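Local coordinates for phosphate-specific transport system accessory protein PhoU homolog (Pseudomonas aeruginosa, PDB 4Q25) that probably takes part, as a homodimeric helix-bundle protein of the cytoplasm, in regulating phosphate uptake, at residues I62-C73 and I90-E101. Numbering follows the deposited sequence.
Sequences INQMERNIDEEC and IISISKSVIDLE
Val97 packs between Glu66 and Ile69, its two methyls divided between them. CG1 of Val97 meets the branch methyl CG2 of Ile69 at 3.5 Å and also touches the Ile69 CD1 end, while CG2 of Val97 lies against the aliphatic CG of Glu66 at 3.7 Å. With chi1 at -67°, CG1 of Ile69 lies opposite the carbonyl carbon, which leaves the branch methyl CG2 anti to the backbone N and turned toward CG2 of Ile93, 3.7 Å away; the two isoleucine side chains cross nearly at right angles. That Ile93 methyl is shared with Cys73, whose SG stands 3.7 Å from it. Beside this, CB of Cys73 meets CG2 of Ile90 at 3.9 Å, closing the apolar row.

At the other end the contact turns polar: ND2 of Asn63 donates to OE2 of Glu101, modelled too close for the details of the bond to be trusted. Glu66 bends at chi2, bringing OE1 to within 3.7 Å of CG of Glu101. Midway along the interface Asp70 passes Val97 in the opposite direction, its OD1 3.9 Å from CG2 of Val97; across the dimer interface, its carboxylate forms a salt bridge with Lys95 of the second subunit, and Lys95 of this chain reciprocates with Asp70 of that subunit.

The two segments run antiparallel, at 166° with axes 9.7 Å apart, in helices 59-78 and 84-120, consecutive members of the PhoU helix bundle. Helix 15-45 packs on Ile62 and Ser96, helix 188-220 covers Ser92, Lys95 and Asp99, and the second subunit packs against Ile91 and Ile98.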
loop_
_atom_site.group_PDB
_atom_site.type_symbol
_atom_site.label_atom_id
_atom_site.label_comp_id
_atom_site.label_asym_id
_atom_site.label_seq_id
_atom_site.Cartn_x
_atom_site.Cartn_y
_atom_site.Cartn_z
ATOM N N ILE A 62 16.324 -2.439 0.762
ATOM C CA ILE A 62 15.309 -2.292 -0.267
ATOM C C ILE A 62 14.784 -0.859 -0.351
ATOM O O ILE A 62 14.636 -0.329 -1.446
ATOM C CB ILE A 62 14.188 -3.317 -0.048
ATOM C CG1 ILE A 62 14.817 -4.704 -0.179
ATOM C CG2 ILE A 62 13.025 -3.129 -1.028
ATOM C CD1 ILE A 62 13.841 -5.832 -0.320
ATOM N N ASN A 63 14.532 -0.237 0.792
ATOM C CA ASN A 63 14.116 1.150 0.829
ATOM C C ASN A 63 15.208 2.075 0.273
ATOM O O ASN A 63 14.916 3.047 -0.419
ATOM C CB ASN A 63 13.743 1.574 2.265
ATOM C CG ASN A 63 12.429 0.972 2.734
ATOM O OD1 ASN A 63 12.396 0.200 3.685
ATOM N ND2 ASN A 63 11.344 1.315 2.061
ATOM N N GLN A 64 16.461 1.767 0.581
ATOM C CA GLN A 64 17.569 2.569 0.095
ATOM C C GLN A 64 17.808 2.308 -1.402
ATOM O O GLN A 64 18.218 3.215 -2.128
ATOM C CB GLN A 64 18.837 2.318 0.941
ATOM C CG GLN A 64 19.974 3.319 0.739
ATOM C CD GLN A 64 19.538 4.777 0.869
ATOM O OE1 GLN A 64 18.986 5.189 1.892
ATOM N NE2 GLN A 64 19.780 5.565 -0.179
ATOM N N MET A 65 17.527 1.102 -1.887
ATOM C CA MET A 65 17.561 0.883 -3.346
ATOM C C MET A 65 16.507 1.710 -4.042
ATOM O O MET A 65 16.741 2.251 -5.115
ATOM C CB MET A 65 17.360 -0.578 -3.726
ATOM C CG MET A 65 18.572 -1.447 -3.471
ATOM S SD MET A 65 18.225 -3.189 -3.756
ATOM C CE MET A 65 18.922 -3.365 -5.398
ATOM N N GLU A 66 15.335 1.814 -3.448
ATOM C CA GLU A 66 14.256 2.556 -4.095
ATOM C C GLU A 66 14.614 4.038 -4.214
ATOM O O GLU A 66 14.331 4.660 -5.228
ATOM C CB GLU A 66 12.951 2.408 -3.324
ATOM C CG GLU A 66 11.788 3.217 -3.893
ATOM C CD GLU A 66 11.133 4.054 -2.820
ATOM O OE1 GLU A 66 9.990 3.722 -2.407
ATOM O OE2 GLU A 66 11.791 5.018 -2.357
ATOM N N ARG A 67 15.208 4.583 -3.158
ATOM C CA ARG A 67 15.680 5.963 -3.146
ATOM C C ARG A 67 16.752 6.193 -4.188
ATOM O O ARG A 67 16.719 7.197 -4.904
ATOM C CB ARG A 67 16.244 6.332 -1.782
ATOM C CG ARG A 67 15.178 6.437 -0.707
ATOM C CD ARG A 67 15.805 6.509 0.679
ATOM N NE ARG A 67 14.870 5.985 1.674
ATOM C CZ ARG A 67 15.159 5.061 2.585
ATOM N NH1 ARG A 67 16.391 4.579 2.696
ATOM N NH2 ARG A 67 14.213 4.653 3.420
ATOM N N ASN A 68 17.692 5.258 -4.280
ATOM C CA ASN A 68 18.769 5.368 -5.272
ATOM C C ASN A 68 18.266 5.330 -6.704
ATOM O O ASN A 68 18.788 6.014 -7.566
ATOM C CB ASN A 68 19.839 4.297 -5.051
ATOM C CG ASN A 68 20.551 4.471 -3.733
ATOM O OD1 ASN A 68 20.490 5.524 -3.140
ATOM N ND2 ASN A 68 21.180 3.421 -3.248
ATOM N N ILE A 69 17.242 4.543 -6.953
ATOM C CA ILE A 69 16.684 4.443 -8.294
ATOM C C ILE A 69 15.877 5.698 -8.618
ATOM O O ILE A 69 15.870 6.143 -9.746
ATOM C CB ILE A 69 15.812 3.181 -8.419
ATOM C CG1 ILE A 69 16.689 1.915 -8.314
ATOM C CG2 ILE A 69 15.029 3.164 -9.714
ATOM C CD1 ILE A 69 15.923 0.584 -8.412
ATOM N N ASP A 70 15.175 6.258 -7.636
ATOM C CA ASP A 70 14.365 7.460 -7.871
ATOM C C ASP A 70 15.256 8.610 -8.265
ATOM O O ASP A 70 14.935 9.337 -9.181
ATOM C CB ASP A 70 13.526 7.866 -6.636
ATOM C CG ASP A 70 12.198 7.103 -6.544
ATOM O OD1 ASP A 70 11.427 7.080 -7.532
ATOM O OD2 ASP A 70 11.912 6.526 -5.466
ATOM N N GLU A 71 16.359 8.785 -7.558
ATOM C CA GLU A 71 17.300 9.874 -7.866
ATOM C C GLU A 71 17.935 9.691 -9.228
ATOM O O GLU A 71 18.146 10.645 -9.969
ATOM C CB GLU A 71 18.386 9.976 -6.816
ATOM C CG GLU A 71 17.902 10.600 -5.524
ATOM C CD GLU A 71 17.257 11.959 -5.746
ATOM O OE1 GLU A 71 18.000 12.919 -6.021
ATOM O OE2 GLU A 71 16.004 12.038 -5.671
ATOM N N GLU A 72 18.208 8.445 -9.561
ATOM C CA GLU A 72 18.729 8.084 -10.867
ATOM C C GLU A 72 17.771 8.478 -11.980
ATOM O O GLU A 72 18.192 9.009 -13.029
ATOM C CB GLU A 72 18.982 6.579 -10.886
ATOM C CG GLU A 72 20.011 6.135 -11.867
ATOM C CD GLU A 72 20.197 4.635 -11.849
ATOM O OE1 GLU A 72 20.660 4.105 -12.887
ATOM O OE2 GLU A 72 19.888 3.988 -10.816
ATOM N N CYS A 73 16.477 8.211 -11.774
ATOM C CA CYS A 73 15.456 8.621 -12.753
ATOM C C CYS A 73 15.392 10.125 -12.878
ATOM O O CYS A 73 14.965 10.667 -13.920
ATOM C CB CYS A 73 14.064 8.130 -12.370
ATOM S SG CYS A 73 13.857 6.341 -12.369
ATOM N N ILE A 90 11.191 5.409 -18.069
ATOM C CA ILE A 90 11.500 6.080 -16.807
ATOM C C ILE A 90 10.267 6.122 -15.896
ATOM O O ILE A 90 10.355 5.880 -14.696
ATOM C CB ILE A 90 11.952 7.527 -17.038
ATOM C CG1 ILE A 90 13.237 7.570 -17.859
ATOM C CG2 ILE A 90 12.142 8.268 -15.714
ATOM C CD1 ILE A 90 14.438 7.035 -17.124
ATOM N N ILE A 91 9.119 6.441 -16.469
ATOM C CA ILE A 91 7.894 6.491 -15.701
ATOM C C ILE A 91 7.508 5.115 -15.164
ATOM O O ILE A 91 7.017 5.012 -14.054
ATOM C CB ILE A 91 6.748 7.090 -16.531
ATOM C CG1 ILE A 91 7.005 8.599 -16.720
ATOM C CG2 ILE A 91 5.386 6.845 -15.876
ATOM C CD1 ILE A 91 5.940 9.325 -17.525
ATOM N N SER A 92 7.701 4.080 -15.967
ATOM C CA SER A 92 7.403 2.719 -15.557
ATOM C C SER A 92 8.360 2.295 -14.464
ATOM O O SER A 92 7.993 1.547 -13.571
ATOM C CB SER A 92 7.516 1.755 -16.744
ATOM O OG SER A 92 6.373 1.906 -17.566
ATOM N N ILE A 93 9.590 2.780 -14.529
ATOM C CA ILE A 93 10.558 2.434 -13.506
ATOM C C ILE A 93 10.209 3.102 -12.173
ATOM O O ILE A 93 10.154 2.440 -11.128
ATOM C CB ILE A 93 11.968 2.791 -13.929
ATOM C CG1 ILE A 93 12.445 1.797 -14.982
ATOM C CG2 ILE A 93 12.909 2.763 -12.735
ATOM C CD1 ILE A 93 13.755 2.152 -15.657
ATOM N N SER A 94 9.959 4.403 -12.196
ATOM C CA SER A 94 9.759 5.105 -10.942
ATOM C C SER A 94 8.478 4.649 -10.256
ATOM O O SER A 94 8.433 4.576 -9.058
ATOM C CB SER A 94 9.785 6.624 -11.135
ATOM O OG SER A 94 8.604 7.070 -11.735
ATOM N N LYS A 95 7.447 4.316 -11.003
ATOM C CA LYS A 95 6.238 3.809 -10.380
ATOM C C LYS A 95 6.420 2.382 -9.894
ATOM O O LYS A 95 5.838 1.993 -8.893
ATOM C CB LYS A 95 5.044 3.896 -11.320
ATOM C CG LYS A 95 4.582 5.331 -11.477
ATOM C CD LYS A 95 3.281 5.464 -12.231
ATOM C CE LYS A 95 2.881 6.935 -12.268
ATOM N NZ LYS A 95 1.804 7.097 -13.258
ATOM N N SER A 96 7.261 1.616 -10.579
ATOM C CA SER A 96 7.412 0.227 -10.240
ATOM C C SER A 96 8.302 0.016 -9.010
ATOM O O SER A 96 8.061 -0.933 -8.267
ATOM C CB SER A 96 7.819 -0.617 -11.438
ATOM O OG SER A 96 9.150 -0.375 -11.724
ATOM N N VAL A 97 9.258 0.907 -8.730
ATOM C CA VAL A 97 10.014 0.778 -7.478
ATOM C C VAL A 97 9.122 0.961 -6.230
ATOM O O VAL A 97 9.430 0.440 -5.171
ATOM C CB VAL A 97 11.236 1.719 -7.373
ATOM C CG1 VAL A 97 12.233 1.391 -8.447
ATOM C CG2 VAL A 97 10.838 3.181 -7.454
ATOM N N ILE A 98 8.032 1.700 -6.369
ATOM C CA ILE A 98 7.048 1.828 -5.320
ATOM C C ILE A 98 6.381 0.471 -5.093
ATOM O O ILE A 98 6.281 0.018 -3.949
ATOM C CB ILE A 98 5.960 2.871 -5.639
ATOM C CG1 ILE A 98 6.571 4.258 -5.939
ATOM C CG2 ILE A 98 5.036 3.033 -4.454
ATOM C CD1 ILE A 98 5.565 5.229 -6.554
ATOM N N ASP A 99 5.965 -0.175 -6.179
ATOM C CA ASP A 99 5.409 -1.531 -6.101
ATOM C C ASP A 99 6.376 -2.544 -5.487
ATOM O O ASP A 99 5.980 -3.328 -4.637
ATOM C CB ASP A 99 4.891 -2.002 -7.456
ATOM C CG ASP A 99 3.654 -1.214 -7.917
ATOM O OD1 ASP A 99 2.661 -1.108 -7.184
ATOM O OD2 ASP A 99 3.658 -0.712 -9.049
ATOM N N LEU A 100 7.649 -2.478 -5.864
ATOM C CA LEU A 100 8.648 -3.367 -5.293
ATOM C C LEU A 100 8.863 -3.089 -3.837
ATOM O O LEU A 100 9.062 -4.007 -3.063
ATOM C CB LEU A 100 9.981 -3.288 -6.042
ATOM C CG LEU A 100 9.878 -3.818 -7.470
ATOM C CD1 LEU A 100 11.215 -3.660 -8.175
ATOM C CD2 LEU A 100 9.407 -5.268 -7.477
ATOM N N GLU A 101 8.845 -1.817 -3.459
ATOM C CA GLU A 101 8.984 -1.470 -2.080
ATOM C C GLU A 101 7.797 -2.011 -1.265
ATOM O O GLU A 101 7.967 -2.580 -0.205
ATOM C CB GLU A 101 9.110 0.037 -1.924
ATOM C CG GLU A 101 9.706 0.459 -0.588
ATOM C CD GLU A 101 8.660 0.588 0.508
ATOM O OE1 GLU A 101 7.444 0.714 0.194
ATOM O OE2 GLU A 101 9.060 0.568 1.701
#